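Local coordinates for Cap5O (Staphylococcus aureus, PDB 3OJO), which is probably an NAD-dependent dehydrogenase that oxidises UDP-N-acetyl-mannosamine in the biosynthesis of the capsular polysaccharide, at residues Cys103-Leu116 against Thr130-Ile144. Residues are numbered along the deposited sequence; the frame is centred on the assembly and turned at random.
Sequences CDISLVMRALDSIL and TIAPKTMDDFVKPVI. With NAD (nicotinamide-adenine-dinucleotide), chain J.
L112 of helix 106-115 and L116 just after it pack against V140, V143 and I144 of helix 135-144, neighbouring helices in the Rossmann-type NAD-binding domain joined through strand 124-127. The two run nearly parallel, their axes crossing at -26° and 11.4 Å apart, and the interface is apolar, without a hydrogen bond across it. L112, with CG anti to its own N (chi1 -174°), sends CD2 to V140 CG1 at 3.9 Å while its CD1 meets I144 CD1; the L116 side chain crosses that of V143 at about a right angle, with CD1 on V143 CG1. Nearer the N-terminal ends, M109 bends at chi2 (-52°) and chi3, which brings its CE against both T135 CG2 and V140 CG2. I105 CD1 comes obliquely to the F139 ring, 3.5 Å from CD2, and I105 CG2 reaches I131 CG2. V108 and A111 pack on I89 of strand 86-89.

Within the segments, D104 OD2 accepts from S106 OG and, weakly, from S106 N as a helix cap, and T135 OG1 donates to A132 O. At the cofactor end, C103, disulfide-bonded to C269, sets SG 3.7 Å from T130 CG2, and T130 N donates to the NAD ribose hydroxyl O2D at 2.9 Å.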
loop_
_atom_site.group_PDB
_atom_site.type_symbol
_atom_site.label_atom_id
_atom_site.label_comp_id
_atom_site.label_asym_id
_atom_site.label_seq_id
_atom_site.Cartn_x
_atom_site.Cartn_y
_atom_site.Cartn_z
ATOM N N CYS B 103 12.841 -8.663 -13.381
ATOM C CA CYS B 103 13.797 -9.719 -13.070
ATOM C C CYS B 103 14.405 -10.198 -14.368
ATOM O O CYS B 103 13.689 -10.386 -15.362
ATOM C CB CYS B 103 13.120 -10.878 -12.345
ATOM S SG CYS B 103 12.286 -10.454 -10.791
ATOM N N ASP B 104 15.712 -10.415 -14.361
ATOM C CA ASP B 104 16.384 -10.960 -15.526
ATOM C C ASP B 104 16.415 -12.495 -15.382
ATOM O O ASP B 104 17.052 -13.004 -14.459
ATOM C CB ASP B 104 17.786 -10.347 -15.668
ATOM C CG ASP B 104 18.575 -10.802 -16.875
ATOM O OD1 ASP B 104 19.820 -10.689 -16.841
ATOM O OD2 ASP B 104 17.951 -11.291 -17.845
ATOM N N ILE B 105 15.687 -13.223 -16.271
ATOM C CA ILE B 105 15.606 -14.694 -16.260
ATOM C C ILE B 105 16.718 -15.393 -17.053
ATOM O O ILE B 105 16.682 -16.615 -17.193
ATOM C CB ILE B 105 14.219 -15.226 -16.672
ATOM C CG1 ILE B 105 13.872 -14.873 -18.139
ATOM C CG2 ILE B 105 13.121 -14.965 -15.627
ATOM C CD1 ILE B 105 12.985 -15.849 -18.864
ATOM N N SER B 106 17.675 -14.621 -17.595
ATOM C CA SER B 106 18.785 -15.116 -18.425
ATOM C C SER B 106 19.664 -16.173 -17.778
ATOM O O SER B 106 20.013 -17.133 -18.451
ATOM C CB SER B 106 19.637 -13.957 -18.924
ATOM O OG SER B 106 18.830 -13.057 -19.660
ATOM N N LEU B 107 20.022 -16.014 -16.482
ATOM C CA LEU B 107 20.874 -17.002 -15.802
ATOM C C LEU B 107 20.109 -18.286 -15.516
ATOM O O LEU B 107 20.697 -19.368 -15.533
ATOM C CB LEU B 107 21.581 -16.456 -14.551
ATOM C CG LEU B 107 22.239 -15.058 -14.644
ATOM C CD1 LEU B 107 23.024 -14.762 -13.405
ATOM C CD2 LEU B 107 23.192 -14.957 -15.790
ATOM N N VAL B 108 18.788 -18.161 -15.307
ATOM C CA VAL B 108 17.857 -19.276 -15.100
ATOM C C VAL B 108 17.715 -20.091 -16.409
ATOM O O VAL B 108 17.634 -21.307 -16.373
ATOM C CB VAL B 108 16.483 -18.762 -14.604
ATOM C CG1 VAL B 108 15.533 -19.919 -14.331
ATOM C CG2 VAL B 108 16.637 -17.894 -13.372
ATOM N N MET B 109 17.661 -19.409 -17.545
ATOM C CA MET B 109 17.539 -20.044 -18.844
ATOM C C MET B 109 18.871 -20.681 -19.267
ATOM O O MET B 109 18.877 -21.810 -19.757
ATOM C CB MET B 109 16.939 -19.085 -19.875
ATOM C CG MET B 109 15.493 -18.674 -19.561
ATOM S SD MET B 109 14.368 -20.060 -19.245
ATOM C CE MET B 109 13.543 -19.478 -17.939
ATOM N N ARG B 110 20.001 -20.011 -18.965
ATOM C CA ARG B 110 21.344 -20.558 -19.196
ATOM C C ARG B 110 21.508 -21.819 -18.350
ATOM O O ARG B 110 21.962 -22.832 -18.871
ATOM C CB ARG B 110 22.412 -19.530 -18.804
ATOM C CG ARG B 110 23.237 -19.025 -19.956
ATOM C CD ARG B 110 24.082 -17.825 -19.562
ATOM N NE ARG B 110 23.401 -16.557 -19.840
ATOM C CZ ARG B 110 23.810 -15.370 -19.399
ATOM N NH1 ARG B 110 24.890 -15.274 -18.636
ATOM N NH2 ARG B 110 23.132 -14.273 -19.708
ATOM N N ALA B 111 21.090 -21.757 -17.052
ATOM C CA ALA B 111 21.109 -22.872 -16.115
ATOM C C ALA B 111 20.173 -23.991 -16.568
ATOM O O ALA B 111 20.481 -25.162 -16.337
ATOM C CB ALA B 111 20.722 -22.405 -14.724
ATOM N N LEU B 112 19.024 -23.636 -17.201
ATOM C CA LEU B 112 18.097 -24.631 -17.735
ATOM C C LEU B 112 18.767 -25.399 -18.884
ATOM O O LEU B 112 18.691 -26.628 -18.901
ATOM C CB LEU B 112 16.739 -24.032 -18.147
ATOM C CG LEU B 112 15.629 -25.044 -18.585
ATOM C CD1 LEU B 112 15.272 -26.045 -17.475
ATOM C CD2 LEU B 112 14.385 -24.324 -19.092
ATOM N N ASP B 113 19.506 -24.687 -19.768
ATOM C CA ASP B 113 20.227 -25.294 -20.898
ATOM C C ASP B 113 21.361 -26.247 -20.496
ATOM O O ASP B 113 21.676 -27.158 -21.268
ATOM C CB ASP B 113 20.736 -24.244 -21.889
ATOM C CG ASP B 113 19.672 -23.538 -22.688
ATOM O OD1 ASP B 113 19.875 -22.352 -23.024
ATOM O OD2 ASP B 113 18.631 -24.169 -22.983
ATOM N N SER B 114 21.969 -26.047 -19.306
ATOM C CA SER B 114 23.054 -26.892 -18.767
ATOM C C SER B 114 22.529 -28.260 -18.303
ATOM O O SER B 114 23.252 -29.256 -18.329
ATOM C CB SER B 114 23.752 -26.185 -17.605
ATOM O OG SER B 114 23.083 -26.348 -16.362
ATOM N N ILE B 115 21.261 -28.279 -17.883
ATOM C CA ILE B 115 20.502 -29.398 -17.340
ATOM C C ILE B 115 19.896 -30.303 -18.433
ATOM O O ILE B 115 19.855 -31.520 -18.260
ATOM C CB ILE B 115 19.456 -28.747 -16.387
ATOM C CG1 ILE B 115 19.962 -28.748 -14.945
ATOM C CG2 ILE B 115 17.985 -29.212 -16.546
ATOM C CD1 ILE B 115 19.107 -27.917 -13.991
ATOM N N LEU B 116 19.423 -29.696 -19.541
ATOM C CA LEU B 116 18.758 -30.340 -20.676
ATOM C C LEU B 116 19.406 -31.631 -21.210
ATOM O O LEU B 116 18.682 -32.627 -21.306
ATOM C CB LEU B 116 18.517 -29.350 -21.819
ATOM C CG LEU B 116 17.590 -28.169 -21.588
ATOM C CD1 LEU B 116 17.328 -27.459 -22.883
ATOM C CD2 LEU B 116 16.277 -28.580 -20.896
ATOM N N THR B 130 14.026 -16.182 -8.197
ATOM C CA THR B 130 12.895 -15.293 -8.429
ATOM C C THR B 130 12.608 -15.233 -9.899
ATOM O O THR B 130 13.518 -14.966 -10.686
ATOM C CB THR B 130 13.144 -13.924 -7.801
ATOM O OG1 THR B 130 13.286 -14.140 -6.394
ATOM C CG2 THR B 130 12.000 -12.943 -8.071
ATOM N N ILE B 131 11.365 -15.530 -10.292
ATOM C CA ILE B 131 11.001 -15.503 -11.703
ATOM C C ILE B 131 9.766 -14.675 -11.971
ATOM O O ILE B 131 8.850 -14.649 -11.139
ATOM C CB ILE B 131 10.953 -16.914 -12.335
ATOM C CG1 ILE B 131 9.898 -17.799 -11.663
ATOM C CG2 ILE B 131 12.355 -17.558 -12.390
ATOM C CD1 ILE B 131 9.832 -19.173 -12.173
ATOM N N ALA B 132 9.732 -14.017 -13.148
ATOM C CA ALA B 132 8.594 -13.204 -13.581
ATOM C C ALA B 132 7.396 -14.109 -13.804
ATOM O O ALA B 132 7.587 -15.276 -14.153
ATOM C CB ALA B 132 8.934 -12.446 -14.855
ATOM N N PRO B 133 6.149 -13.635 -13.589
ATOM C CA PRO B 133 4.994 -14.521 -13.802
ATOM C C PRO B 133 4.932 -15.021 -15.235
ATOM O O PRO B 133 5.301 -14.301 -16.169
ATOM C CB PRO B 133 3.798 -13.651 -13.417
ATOM C CG PRO B 133 4.370 -12.585 -12.562
ATOM C CD PRO B 133 5.703 -12.288 -13.176
ATOM N N LYS B 134 4.555 -16.296 -15.374
ATOM C CA LYS B 134 4.440 -17.035 -16.635
ATOM C C LYS B 134 5.748 -17.586 -17.217
ATOM O O LYS B 134 5.748 -18.071 -18.340
ATOM C CB LYS B 134 3.501 -16.348 -17.653
ATOM C CG LYS B 134 2.070 -16.277 -17.116
ATOM C CD LYS B 134 1.072 -16.312 -18.190
ATOM C CE LYS B 134 0.704 -17.641 -18.792
ATOM N NZ LYS B 134 -0.534 -17.427 -19.587
ATOM N N THR B 135 6.844 -17.578 -16.419
ATOM C CA THR B 135 8.158 -18.121 -16.796
ATOM C C THR B 135 8.081 -19.643 -16.908
ATOM O O THR B 135 8.589 -20.222 -17.870
ATOM C CB THR B 135 9.229 -17.692 -15.783
ATOM O OG1 THR B 135 9.392 -16.281 -15.867
ATOM C CG2 THR B 135 10.581 -18.387 -15.992
ATOM N N MET B 136 7.458 -20.288 -15.921
ATOM C CA MET B 136 7.332 -21.739 -15.906
ATOM C C MET B 136 6.519 -22.242 -17.098
ATOM O O MET B 136 6.985 -23.103 -17.835
ATOM C CB MET B 136 6.736 -22.223 -14.575
ATOM C CG MET B 136 7.636 -22.002 -13.380
ATOM S SD MET B 136 9.329 -22.606 -13.560
ATOM C CE MET B 136 9.081 -24.350 -13.491
ATOM N N ASP B 137 5.363 -21.618 -17.331
ATOM C CA ASP B 137 4.421 -21.935 -18.393
ATOM C C ASP B 137 4.851 -21.505 -19.801
ATOM O O ASP B 137 4.689 -22.290 -20.737
ATOM C CB ASP B 137 3.026 -21.363 -18.051
ATOM C CG ASP B 137 2.348 -22.072 -16.888
ATOM O OD1 ASP B 137 2.378 -21.526 -15.745
ATOM O OD2 ASP B 137 1.810 -23.182 -17.105
ATOM N N ASP B 138 5.351 -20.268 -19.969
ATOM C CA ASP B 138 5.695 -19.724 -21.289
ATOM C C ASP B 138 7.155 -19.811 -21.722
ATOM O O ASP B 138 7.439 -19.602 -22.909
ATOM C CB ASP B 138 5.201 -18.264 -21.429
ATOM C CG ASP B 138 3.717 -18.018 -21.238
ATOM O OD1 ASP B 138 2.950 -19.015 -21.128
ATOM O OD2 ASP B 138 3.314 -16.830 -21.205
ATOM N N PHE B 139 8.082 -20.078 -20.777
ATOM C CA PHE B 139 9.517 -20.116 -21.067
ATOM C C PHE B 139 10.170 -21.446 -20.736
ATOM O O PHE B 139 10.967 -21.934 -21.538
ATOM C CB PHE B 139 10.256 -18.972 -20.356
ATOM C CG PHE B 139 9.959 -17.572 -20.844
ATOM C CD1 PHE B 139 8.746 -16.957 -20.551
ATOM C CD2 PHE B 139 10.928 -16.834 -21.519
ATOM C CE1 PHE B 139 8.482 -15.655 -20.978
ATOM C CE2 PHE B 139 10.669 -15.525 -21.938
ATOM C CZ PHE B 139 9.447 -14.944 -21.664
ATOM N N VAL B 140 9.865 -22.026 -19.562
ATOM C CA VAL B 140 10.452 -23.300 -19.135
ATOM C C VAL B 140 9.762 -24.457 -19.875
ATOM O O VAL B 140 10.445 -25.224 -20.560
ATOM C CB VAL B 140 10.506 -23.460 -17.578
ATOM C CG1 VAL B 140 11.073 -24.811 -17.165
ATOM C CG2 VAL B 140 11.323 -22.340 -16.944
ATOM N N LYS B 141 8.418 -24.531 -19.792
ATOM C CA LYS B 141 7.573 -25.549 -20.431
ATOM C C LYS B 141 7.840 -25.723 -21.960
ATOM O O LYS B 141 8.155 -26.849 -22.354
ATOM C CB LYS B 141 6.094 -25.302 -20.092
ATOM C CG LYS B 141 5.099 -26.361 -20.520
ATOM C CD LYS B 141 3.693 -25.864 -20.217
ATOM C CE LYS B 141 2.653 -26.463 -21.118
ATOM N NZ LYS B 141 1.376 -25.717 -21.026
ATOM N N PRO B 142 7.831 -24.654 -22.809
ATOM C CA PRO B 142 8.130 -24.836 -24.250
ATOM C C PRO B 142 9.497 -25.429 -24.585
ATOM O O PRO B 142 9.616 -26.174 -25.556
ATOM C CB PRO B 142 8.032 -23.422 -24.808
ATOM C CG PRO B 142 7.107 -22.739 -23.883
ATOM C CD PRO B 142 7.487 -23.248 -22.533
ATOM N N VAL B 143 10.521 -25.091 -23.796
ATOM C CA VAL B 143 11.888 -25.586 -23.961
ATOM C C VAL B 143 11.914 -27.103 -23.686
ATOM O O VAL B 143 12.513 -27.860 -24.454
ATOM C CB VAL B 143 12.881 -24.786 -23.071
ATOM C CG1 VAL B 143 14.254 -25.448 -23.007
ATOM C CG2 VAL B 143 13.008 -23.348 -23.561
ATOM N N ILE B 144 11.250 -27.529 -22.604
ATOM C CA ILE B 144 11.190 -28.926 -22.214
ATOM C C ILE B 144 10.330 -29.732 -23.184
ATOM O O ILE B 144 10.724 -30.825 -23.587
ATOM C CB ILE B 144 10.777 -29.070 -20.726
ATOM C CG1 ILE B 144 12.014 -28.964 -19.802
ATOM C CG2 ILE B 144 10.099 -30.388 -20.490
ATOM C CD1 ILE B 144 12.423 -27.642 -19.411
HETATM P PA NAD J . 24.199 -15.627 -5.216
HETATM O O1A NAD J . 24.815 -14.634 -6.121
HETATM O O2A NAD J . 24.744 -15.533 -3.845
HETATM O O5B NAD J . 24.467 -17.096 -5.811
HETATM C C5B NAD J . 24.314 -17.385 -7.175
HETATM C C4B NAD J . 25.357 -18.416 -7.537
HETATM O O4B NAD J . 24.965 -19.079 -8.721
HETATM C C3B NAD J . 26.747 -17.811 -7.770
HETATM O O3B NAD J . 27.720 -18.593 -7.085
HETATM C C2B NAD J . 26.947 -18.001 -9.269
HETATM O O2B NAD J . 28.298 -18.173 -9.644
HETATM C C1B NAD J . 26.104 -19.231 -9.557
HETATM N N9A NAD J . 25.699 -19.277 -10.970
HETATM C C8A NAD J . 25.315 -18.204 -11.744
HETATM N N7A NAD J . 24.908 -18.660 -12.949
HETATM C C5A NAD J . 25.040 -20.009 -12.950
HETATM C C6A NAD J . 24.788 -20.968 -13.932
HETATM N N6A NAD J . 24.321 -20.563 -15.118
HETATM N N1A NAD J . 25.017 -22.312 -13.649
HETATM C C2A NAD J . 25.479 -22.699 -12.401
HETATM N N3A NAD J . 25.730 -21.745 -11.434
HETATM C C4A NAD J . 25.514 -20.422 -11.704
HETATM O O3 NAD J . 22.591 -15.437 -5.264
HETATM P PN NAD J . 21.598 -15.947 -4.110
HETATM O O1N NAD J . 21.583 -14.914 -3.044
HETATM O O2N NAD J . 21.901 -17.362 -3.781
HETATM O O5D NAD J . 20.180 -15.865 -4.815
HETATM C C5D NAD J . 19.977 -16.333 -6.123
HETATM C C4D NAD J . 18.590 -15.880 -6.567
HETATM O O4D NAD J . 17.598 -16.420 -5.707
HETATM C C3D NAD J . 18.359 -14.373 -6.452
HETATM O O3D NAD J . 18.970 -13.564 -7.440
HETATM C C2D NAD J . 16.853 -14.341 -6.519
HETATM O O2D NAD J . 16.453 -14.737 -7.806
HETATM C C1D NAD J . 16.506 -15.515 -5.617
HETATM N N1N NAD J . 16.293 -14.971 -4.256
HETATM C C2N NAD J . 17.293 -14.945 -3.310
HETATM C C3N NAD J . 17.042 -14.385 -2.047
HETATM C C7N NAD J . 17.927 -14.722 -0.879
HETATM O O7N NAD J . 17.302 -15.063 0.342
HETATM N N7N NAD J . 19.259 -14.664 -1.009
HETATM C C4N NAD J . 15.787 -13.824 -1.771
HETATM C C5N NAD J . 14.790 -13.818 -2.745
HETATM C C6N NAD J . 15.073 -14.385 -3.990
#